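Local coordinates for fatty acid synthase 1, isoform A (Drosophila melanogaster, PDB 6FN6), which probably makes long-chain saturated fatty acids from acetyl-CoA and malonyl-CoA, and is seen here as its modifying region of dehydratase, enoylreductase and ketoreductase parts, at residues 287-290 with 291-295; 468-471 with 472-476; 533-537 with 538-542. All blocks are in the same frame, centred on the assembly; numbering follows the deposited sequence.

All three contacts are local, between neighbouring turns of chain. Interaction 1 is core: every residue that touches in it, all on helix 279-296, is buried. Interaction 2 lies mostly at the surface of helix 466-480, where Leu470 and Leu474 form the buried side. Interaction 3 is mixed and follows the chain as it leaves helix 530-536. Interactions 1 and 3 have centres about 16 Å apart, and Asn297 bonds to both, to Val293 O and to Ile541 N. Interactions 2 and 3 both belong to the pseudo-KR part of the chain. The chemistry differs accordingly: a buried carboxylate-amide pair in 287-295, paired leucines in 468-476, a lysine-amide bond and a water bridge in 533-542.

Interaction 1 (287-290 with 291-295); sequences LDVA and IQVII
Ile291 N bonds to Leu287 O at 3.1 Å, the first of four successive i to i+4 bonds that join 287-290 to 291-295. Gln292 comes next and carries the polar contact. Its backbone N bonds to Asp288 O at 3.1 Å. Its side chain runs extended beyond CG, back along the helix toward Asp288. The Asp288 carboxylate is brought up to meet it by a first torsion that sets CG anti to the backbone N (chi1 -160°). Gln292 NE2 gives a hydrogen bond to Asp288 OD1 at 2.8 Å, with an N-H...O angle of 161°. The oxygen lies close to the amide plane of Gln292, but the donor comes from above the carboxylate plane. The two flat groups are nearly perpendicular, 85° apart. Asp288 OD2 forms a salt bridge with Lys557, while Gln292 NE2 also bonds to His555 O and Gln292 OE1 takes a bond from Arg554 NE. A leucine in place of Gln292 would probably leave Asp288 OD1 without its amide mate and strip His555 O and Arg554 NE of this partner. Val293 follows, with Val293 N bonded to Val289 O at 3.0 Å. Val293 CG2 stands 4.4 Å from Val289 CG1, a light apolar touch. Ile294 N bonds to Ala290 O at 3.1 Å. The helix packs its apolar side, through Ile291 and Ile294, on Phe376 and Ile405 of a mixed sheet, and its polar side on strand 549-557. The strand order of that mixed sheet is consistent with the methyltransferase-like fold of the pseudo-methyltransferase domain in animal fatty acid synthases.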
ATOM      1  N   LEU A 287      -5.498  55.925  41.941  1.00 42.99           N
ATOM      2  CA  LEU A 287      -4.961  55.016  42.949  1.00 42.02           C
ATOM      3  C   LEU A 287      -3.558  54.550  42.575  1.00 39.21           C
ATOM      4  O   LEU A 287      -2.694  54.402  43.437  1.00 39.56           O
ATOM      5  CB  LEU A 287      -5.878  53.802  43.132  1.00 42.65           C
ATOM      6  CG  LEU A 287      -7.258  54.072  43.736  1.00 44.78           C
ATOM      7  CD1 LEU A 287      -8.202  52.926  43.434  1.00 46.83           C
ATOM      8  CD2 LEU A 287      -7.148  54.289  45.236  1.00 45.59           C
ATOM      9  N   ASP A 288      -3.345  54.306  41.288  1.00 33.36           N
ATOM     10  CA  ASP A 288      -2.042  53.876  40.800  1.00 34.88           C
ATOM     11  C   ASP A 288      -0.990  54.953  41.049  1.00 32.22           C
ATOM     12  O   ASP A 288       0.133  54.656  41.455  1.00 31.95           O
ATOM     13  CB  ASP A 288      -2.115  53.539  39.313  1.00 45.22           C
ATOM     14  CG  ASP A 288      -0.977  52.647  38.862  1.00 51.24           C
ATOM     15  OD1 ASP A 288       0.127  52.742  39.439  1.00 52.04           O
ATOM     16  OD2 ASP A 288      -1.191  51.839  37.935  1.00 54.50           O
ATOM     17  N   VAL A 289      -1.358  56.205  40.802  1.00 32.68           N
ATOM     18  CA  VAL A 289      -0.447  57.318  41.020  1.00 32.09           C
ATOM     19  C   VAL A 289      -0.139  57.440  42.508  1.00 32.87           C
ATOM     20  O   VAL A 289       1.002  57.686  42.897  1.00 32.21           O
ATOM     21  CB  VAL A 289      -1.028  58.635  40.471  1.00 32.32           C
ATOM     22  CG1 VAL A 289      -0.173  59.820  40.903  1.00 32.30           C
ATOM     23  CG2 VAL A 289      -1.136  58.583  38.960  1.00 32.15           C
ATOM     24  N   ALA A 290      -1.163  57.265  43.336  1.00 47.85           N
ATOM     25  CA  ALA A 290      -1.015  57.435  44.775  1.00 48.87           C
ATOM     26  C   ALA A 290      -0.006  56.448  45.347  1.00 45.87           C
ATOM     27  O   ALA A 290       0.903  56.833  46.080  1.00 49.08           O
ATOM     28  CB  ALA A 290      -2.359  57.271  45.463  1.00 49.21           C
ATOM     29  N   ILE A 291      -0.172  55.174  45.013  1.00 35.89           N
ATOM     30  CA  ILE A 291       0.712  54.132  45.521  1.00 35.11           C
ATOM     31  C   ILE A 291       2.129  54.367  45.011  1.00 34.63           C
ATOM     32  O   ILE A 291       3.105  54.129  45.724  1.00 34.93           O
ATOM     33  CB  ILE A 291       0.198  52.733  45.132  1.00 33.59           C
ATOM     34  CG1 ILE A 291      -1.136  52.438  45.826  1.00 34.45           C
ATOM     35  CG2 ILE A 291       1.229  51.654  45.469  1.00 33.69           C
ATOM     36  CD1 ILE A 291      -1.060  52.343  47.340  1.00 35.28           C
ATOM     37  N   GLN A 292       2.240  54.836  43.774  1.00 41.03           N
ATOM     38  CA  GLN A 292       3.543  55.132  43.194  1.00 41.98           C
ATOM     39  C   GLN A 292       4.299  56.167  44.019  1.00 41.82           C
ATOM     40  O   GLN A 292       5.490  56.007  44.281  1.00 43.39           O
ATOM     41  CB  GLN A 292       3.392  55.623  41.755  1.00 39.37           C
ATOM     42  CG  GLN A 292       3.264  54.505  40.745  1.00 35.16           C
ATOM     43  CD  GLN A 292       3.128  55.017  39.329  1.00 38.37           C
ATOM     44  OE1 GLN A 292       3.860  55.913  38.911  1.00 40.80           O
ATOM     45  NE2 GLN A 292       2.182  54.456  38.584  1.00 40.94           N
ATOM     46  N   VAL A 293       3.604  57.227  44.418  1.00 40.15           N
ATOM     47  CA  VAL A 293       4.215  58.285  45.213  1.00 39.95           C
ATOM     48  C   VAL A 293       4.663  57.728  46.563  1.00 40.91           C
ATOM     49  O   VAL A 293       5.725  58.089  47.070  1.00 41.92           O
ATOM     50  CB  VAL A 293       3.246  59.470  45.392  1.00 42.16           C
ATOM     51  CG1 VAL A 293       3.827  60.511  46.356  1.00 42.96           C
ATOM     52  CG2 VAL A 293       2.934  60.103  44.045  1.00 40.10           C
ATOM     53  N   ILE A 294       3.847  56.850  47.141  1.00 35.85           N
ATOM     54  CA  ILE A 294       4.154  56.257  48.438  1.00 35.35           C
ATOM     55  C   ILE A 294       5.395  55.379  48.327  1.00 34.35           C
ATOM     56  O   ILE A 294       6.302  55.471  49.152  1.00 34.94           O
ATOM     57  CB  ILE A 294       2.954  55.454  48.976  1.00 34.84           C
ATOM     58  CG1 ILE A 294       1.756  56.376  49.194  1.00 35.09           C
ATOM     59  CG2 ILE A 294       3.313  54.749  50.279  1.00 35.80           C
ATOM     60  CD1 ILE A 294       0.450  55.646  49.409  1.00 38.10           C
ATOM     61  N   ILE A 295       5.430  54.523  47.312  1.00 33.80           N
ATOM     62  CA  ILE A 295       6.577  53.652  47.090  1.00 35.64           C
ATOM     63  C   ILE A 295       7.814  54.518  46.890  1.00 38.22           C
ATOM     64  O   ILE A 295       8.870  54.261  47.468  1.00 39.21           O
ATOM     65  CB  ILE A 295       6.343  52.703  45.884  1.00 36.58           C
ATOM     66  CG1 ILE A 295       5.232  51.703  46.208  1.00 35.68           C
ATOM     67  CG2 ILE A 295       7.628  51.960  45.512  1.00 33.12           C
ATOM     68  CD1 ILE A 295       4.746  50.901  45.017  1.00 33.08           C
TER

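Interaction 2 (468-471 with 472-476); sequences DDLK and AALAT
Leu470 and Leu474 meet because their torsions bring two methyl groups together. The Leu470 side chain has CG opposite the backbone N and beside the carbonyl carbon (chi1 -180°), which leans it toward the following turn. Leu474 has chi1 -100°, and its chi2 of 59° turns CD1 back toward Leu470. The result is a methyl-to-methyl contact, with Leu470 CD1 3.4 Å from Leu474 CD1. That closeness and the unusual first torsion of Leu474 may reflect the limited resolution. Both leucines are buried. Leu470 packs on Val484 and Val486 of strand 483-489, the next strand of a beta-alpha-beta unit in the pseudo-KR region. Under the pair, Leu474 N bonds to Leu470 O at 2.7 Å. Ala472 N bonds to Asp468 O at 2.8 Å, and Ala473 N to Asp469 O at 2.9 Å. Ala475 N completes the run with Lys471 O at 3.1 Å. Further on, Thr476 OG1 donates to Ala472 O at 2.7 Å. Thr476 N reaches the same oxygen from the other face of its carbonyl plane, so two donors grip it. Lys471 NZ forms a salt bridge with Glu506, beyond the two segments. The backbone ladder is thus common to both sides of the helix. The leucine pair forms the buried face, with Leu470 against strand 483-489, while the exposed side adds the threonine hydroxyl and the charge of Lys471, matched by Glu506.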
ATOM      1  N   ASP A 468      30.500  63.262  41.940  1.00 94.67           N
ATOM      2  CA  ASP A 468      31.356  62.999  43.089  1.00 97.09           C
ATOM      3  C   ASP A 468      30.967  63.899  44.257  1.00 96.10           C
ATOM      4  O   ASP A 468      31.035  63.489  45.417  1.00 94.96           O
ATOM      5  CB  ASP A 468      32.825  63.207  42.723  1.00 99.29           C
ATOM      6  CG  ASP A 468      33.285  62.279  41.618  1.00 99.01           C
ATOM      7  OD1 ASP A 468      33.138  61.048  41.774  1.00 98.05           O
ATOM      8  OD2 ASP A 468      33.778  62.780  40.585  1.00 98.30           O
ATOM      9  N   ASP A 469      30.553  65.124  43.945  1.00 71.19           N
ATOM     10  CA  ASP A 469      30.090  66.054  44.967  1.00 70.75           C
ATOM     11  C   ASP A 469      28.890  65.463  45.694  1.00 67.81           C
ATOM     12  O   ASP A 469      28.774  65.571  46.915  1.00 67.64           O
ATOM     13  CB  ASP A 469      29.717  67.403  44.348  1.00 72.13           C
ATOM     14  CG  ASP A 469      30.900  68.104  43.713  1.00 76.93           C
ATOM     15  OD1 ASP A 469      31.915  67.432  43.434  1.00 79.68           O
ATOM     16  OD2 ASP A 469      30.819  69.332  43.497  1.00 78.42           O
ATOM     17  N   LEU A 470      27.996  64.845  44.929  1.00 72.05           N
ATOM     18  CA  LEU A 470      26.807  64.219  45.490  1.00 71.35           C
ATOM     19  C   LEU A 470      27.188  63.022  46.355  1.00 73.50           C
ATOM     20  O   LEU A 470      26.720  62.887  47.486  1.00 72.24           O
ATOM     21  CB  LEU A 470      25.854  63.789  44.372  1.00 67.25           C
ATOM     22  CG  LEU A 470      24.547  63.118  44.797  1.00 62.90           C
ATOM     23  CD1 LEU A 470      23.718  64.036  45.686  1.00 62.15           C
ATOM     24  CD2 LEU A 470      23.752  62.700  43.574  1.00 61.60           C
ATOM     25  N   LYS A 471      28.038  62.156  45.813  1.00 82.53           N
ATOM     26  CA  LYS A 471      28.508  60.977  46.536  1.00 82.55           C
ATOM     27  C   LYS A 471      29.186  61.373  47.841  1.00 84.90           C
ATOM     28  O   LYS A 471      28.954  60.764  48.886  1.00 83.56           O
ATOM     29  CB  LYS A 471      29.476  60.171  45.669  1.00 81.35           C
ATOM     30  CG  LYS A 471      28.803  59.351  44.583  1.00 78.39           C
ATOM     31  CD  LYS A 471      29.824  58.568  43.771  1.00 79.41           C
ATOM     32  CE  LYS A 471      29.158  57.521  42.893  1.00 78.47           C
ATOM     33  NZ  LYS A 471      28.580  56.413  43.703  1.00 78.77           N
ATOM     34  N   ALA A 472      30.025  62.401  47.773  1.00 73.51           N
ATOM     35  CA  ALA A 472      30.726  62.890  48.951  1.00 78.03           C
ATOM     36  C   ALA A 472      29.719  63.413  49.964  1.00 79.30           C
ATOM     37  O   ALA A 472      29.869  63.209  51.169  1.00 82.82           O
ATOM     38  CB  ALA A 472      31.716  63.978  48.573  1.00 79.24           C
ATOM     39  N   ALA A 473      28.688  64.086  49.462  1.00 79.92           N
ATOM     40  CA  ALA A 473      27.654  64.655  50.313  1.00 76.77           C
ATOM     41  C   ALA A 473      26.800  63.567  50.953  1.00 69.63           C
ATOM     42  O   ALA A 473      26.416  63.678  52.117  1.00 68.14           O
ATOM     43  CB  ALA A 473      26.780  65.606  49.511  1.00 78.70           C
ATOM     44  N   LEU A 474      26.506  62.516  50.194  1.00 80.86           N
ATOM     45  CA  LEU A 474      25.680  61.426  50.701  1.00 78.82           C
ATOM     46  C   LEU A 474      26.365  60.692  51.853  1.00 81.02           C
ATOM     47  O   LEU A 474      25.730  60.372  52.858  1.00 81.26           O
ATOM     48  CB  LEU A 474      25.340  60.444  49.577  1.00 76.88           C
ATOM     49  CG  LEU A 474      23.943  60.605  48.970  1.00 74.83           C
ATOM     50  CD1 LEU A 474      23.744  62.000  48.391  1.00 73.40           C
ATOM     51  CD2 LEU A 474      23.698  59.549  47.909  1.00 72.19           C
ATOM     52  N   ALA A 475      27.660  60.428  51.708  1.00 84.59           N
ATOM     53  CA  ALA A 475      28.420  59.772  52.768  1.00 88.52           C
ATOM     54  C   ALA A 475      28.504  60.671  53.999  1.00 91.64           C
ATOM     55  O   ALA A 475      28.319  60.217  55.129  1.00 92.56           O
ATOM     56  CB  ALA A 475      29.812  59.410  52.279  1.00 91.18           C
ATOM     57  N   THR A 476      28.786  61.948  53.769  1.00 73.54           N
ATOM     58  CA  THR A 476      28.873  62.925  54.845  1.00 76.78           C
ATOM     59  C   THR A 476      27.505  63.156  55.482  1.00 75.94           C
ATOM     60  O   THR A 476      27.403  63.397  56.685  1.00 80.41           O
ATOM     61  CB  THR A 476      29.433  64.267  54.337  1.00 79.58           C
ATOM     62  OG1 THR A 476      30.666  64.041  53.643  1.00 80.51           O
ATOM     63  CG2 THR A 476      29.674  65.229  55.493  1.00 81.15           C
TER

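Interaction 3 (533-537 with 538-542); sequences RQQLE and KDLIS
Gln535 and Lys538 lie one turn apart, and their side chains cross at a slant. Lys538 is extended, with CG beside its own backbone N (chi1 -54°) and a straight chain beyond. This lays it back over the last helical turn. Lys538 CG lies 3.1 Å from Gln535 O. The Gln535 side chain bends at chi2 (63°), which brings its amide to the end of the lysine. Lys538 NZ donates to Gln535 OE1 at 3.1 Å, tilted 30° from the carbonyl plane. The ammonium also bonds to Val429 O, on strand 426-433, probably of the pseudo-methyltransferase domain. Gln535 NE2 bonds to Asn269 OD1. The amide is therefore used at both ends, which should fix its rotation. The backbone here ends a helix. Leu536 to Asp539 form a type I beta turn, closed by Asp539 N to Leu536 O at 3.2 Å. Asp539 then takes positive phi, a left-handed conformation that turns the chain toward strand 542-546 of the pseudo-KR region. Lys538 N bonds to Gln535 O at 3.0 Å. A water also donates to Gln535 O at 2.6 Å and accepts from Leu540 N at 3.1 Å, so it bridges the helix end and the departing chain. Asp539 OD1 forms salt bridges with Arg452 and Arg513. On the outer side, Arg533 NH1 and Glu537 OE1 lie 2.8 Å apart, the oxygen well out of the guanidinium plane, so the attraction is one of charges.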
ATOM      1  N   ARG A 533       8.883  76.569  49.506  1.00 52.35           N
ATOM      2  CA  ARG A 533       8.712  76.197  50.914  1.00 54.44           C
ATOM      3  C   ARG A 533       7.559  75.218  51.134  1.00 48.69           C
ATOM      4  O   ARG A 533       7.760  74.142  51.691  1.00 47.60           O
ATOM      5  CB  ARG A 533       8.505  77.454  51.774  1.00 64.11           C
ATOM      6  CG  ARG A 533       8.702  77.225  53.277  1.00 68.59           C
ATOM      7  CD  ARG A 533       8.397  78.477  54.098  1.00 72.17           C
ATOM      8  NE  ARG A 533       6.970  78.781  54.199  1.00 75.80           N
ATOM      9  CZ  ARG A 533       6.206  78.453  55.241  1.00 81.03           C
ATOM     10  NH1 ARG A 533       6.724  77.826  56.295  1.00 82.55           N
ATOM     11  NH2 ARG A 533       4.919  78.772  55.244  1.00 82.97           N
ATOM     12  N   GLN A 534       6.357  75.577  50.695  1.00 45.83           N
ATOM     13  CA  GLN A 534       5.199  74.713  50.908  1.00 49.53           C
ATOM     14  C   GLN A 534       5.404  73.355  50.241  1.00 41.38           C
ATOM     15  O   GLN A 534       4.967  72.325  50.759  1.00 41.55           O
ATOM     16  CB  GLN A 534       3.919  75.358  50.372  1.00 60.03           C
ATOM     17  CG  GLN A 534       2.648  74.637  50.817  1.00 71.20           C
ATOM     18  CD  GLN A 534       1.519  74.734  49.806  1.00 79.10           C
ATOM     19  OE1 GLN A 534       1.225  75.810  49.283  1.00 81.21           O
ATOM     20  NE2 GLN A 534       0.882  73.603  49.524  1.00 82.56           N
ATOM     21  N   GLN A 535       6.077  73.358  49.096  1.00 47.79           N
ATOM     22  CA  GLN A 535       6.310  72.127  48.353  1.00 44.67           C
ATOM     23  C   GLN A 535       7.315  71.232  49.060  1.00 44.07           C
ATOM     24  O   GLN A 535       7.070  70.040  49.248  1.00 43.64           O
ATOM     25  CB  GLN A 535       6.801  72.435  46.940  1.00 43.62           C
ATOM     26  CG  GLN A 535       6.991  71.194  46.089  1.00 40.94           C
ATOM     27  CD  GLN A 535       5.693  70.449  45.862  1.00 38.20           C
ATOM     28  OE1 GLN A 535       4.608  70.990  46.073  1.00 39.00           O
ATOM     29  NE2 GLN A 535       5.799  69.197  45.445  1.00 37.34           N
ATOM     30  N   LEU A 536       8.449  71.807  49.439  1.00 44.00           N
ATOM     31  CA  LEU A 536       9.524  71.025  50.025  1.00 41.25           C
ATOM     32  C   LEU A 536       9.169  70.609  51.446  1.00 41.63           C
ATOM     33  O   LEU A 536       9.823  69.747  52.029  1.00 40.02           O
ATOM     34  CB  LEU A 536      10.829  71.816  50.006  1.00 40.71           C
ATOM     35  CG  LEU A 536      11.316  72.249  48.619  1.00 41.18           C
ATOM     36  CD1 LEU A 536      12.593  73.059  48.727  1.00 41.89           C
ATOM     37  CD2 LEU A 536      11.518  71.052  47.699  1.00 41.05           C
ATOM     38  N   GLU A 537       8.115  71.210  51.993  1.00 52.00           N
ATOM     39  CA  GLU A 537       7.611  70.828  53.308  1.00 54.23           C
ATOM     40  C   GLU A 537       6.885  69.487  53.253  1.00 49.30           C
ATOM     41  O   GLU A 537       6.510  68.935  54.288  1.00 52.78           O
ATOM     42  CB  GLU A 537       6.677  71.907  53.857  1.00 58.57           C
ATOM     43  CG  GLU A 537       7.395  73.058  54.539  1.00 60.84           C
ATOM     44  CD  GLU A 537       6.442  74.149  54.983  1.00 60.91           C
ATOM     45  OE1 GLU A 537       6.920  75.234  55.378  1.00 61.63           O
ATOM     46  OE2 GLU A 537       5.212  73.924  54.932  1.00 60.42           O
ATOM     47  N   LYS A 538       6.691  68.969  52.045  1.00 39.19           N
ATOM     48  CA  LYS A 538       6.080  67.657  51.854  1.00 37.95           C
ATOM     49  C   LYS A 538       7.119  66.549  51.989  1.00 37.93           C
ATOM     50  O   LYS A 538       6.786  65.406  52.300  1.00 37.75           O
ATOM     51  CB  LYS A 538       5.417  67.580  50.481  1.00 37.08           C
ATOM     52  CG  LYS A 538       4.426  68.689  50.220  1.00 37.21           C
ATOM     53  CD  LYS A 538       3.663  68.448  48.939  1.00 36.52           C
ATOM     54  CE  LYS A 538       2.673  69.562  48.654  1.00 37.81           C
ATOM     55  NZ  LYS A 538       2.150  69.469  47.263  1.00 39.15           N
ATOM     56  N   ASP A 539       8.378  66.908  51.762  1.00 40.61           N
ATOM     57  CA  ASP A 539       9.494  65.985  51.915  1.00 41.75           C
ATOM     58  C   ASP A 539       9.405  64.840  50.901  1.00 39.21           C
ATOM     59  O   ASP A 539       9.712  63.687  51.216  1.00 37.55           O
ATOM     60  CB  ASP A 539       9.540  65.436  53.342  1.00 43.70           C
ATOM     61  CG  ASP A 539      10.907  64.895  53.715  1.00 45.72           C
ATOM     62  OD1 ASP A 539      11.917  65.433  53.214  1.00 46.41           O
ATOM     63  OD2 ASP A 539      10.970  63.932  54.509  1.00 45.24           O
ATOM     64  N   LEU A 540       8.982  65.173  49.685  1.00 39.64           N
ATOM     65  CA  LEU A 540       8.973  64.220  48.579  1.00 36.23           C
ATOM     66  C   LEU A 540      10.364  64.154  47.960  1.00 38.79           C
ATOM     67  O   LEU A 540      11.033  65.178  47.827  1.00 38.05           O
ATOM     68  CB  LEU A 540       7.944  64.623  47.522  1.00 36.06           C
ATOM     69  CG  LEU A 540       6.504  64.833  48.000  1.00 35.96           C
ATOM     70  CD1 LEU A 540       5.629  65.268  46.837  1.00 35.92           C
ATOM     71  CD2 LEU A 540       5.944  63.572  48.652  1.00 35.14           C
ATOM     72  N   ILE A 541      10.805  62.959  47.577  1.00 42.85           N
ATOM     73  CA  ILE A 541      12.146  62.813  47.023  1.00 43.21           C
ATOM     74  C   ILE A 541      12.183  63.346  45.596  1.00 44.20           C
ATOM     75  O   ILE A 541      13.234  63.766  45.113  1.00 47.72           O
ATOM     76  CB  ILE A 541      12.635  61.350  47.084  1.00 41.71           C
ATOM     77  CG1 ILE A 541      11.782  60.431  46.208  1.00 39.69           C
ATOM     78  CG2 ILE A 541      12.622  60.849  48.520  1.00 45.64           C
ATOM     79  CD1 ILE A 541      12.460  59.108  45.909  1.00 39.40           C
ATOM     80  N   SER A 542      11.033  63.333  44.926  1.00 39.60           N
ATOM     81  CA  SER A 542      10.937  63.827  43.557  1.00 37.52           C
ATOM     82  C   SER A 542      10.021  65.045  43.454  1.00 36.96           C
ATOM     83  O   SER A 542       8.831  64.964  43.751  1.00 35.74           O
ATOM     84  CB  SER A 542      10.433  62.718  42.633  1.00 36.01           C
ATOM     85  OG  SER A 542      10.322  63.186  41.301  1.00 37.85           O
TER
HETATM   86  O   HOH W   1       8.646  68.045  48.694  1.00 76.09           O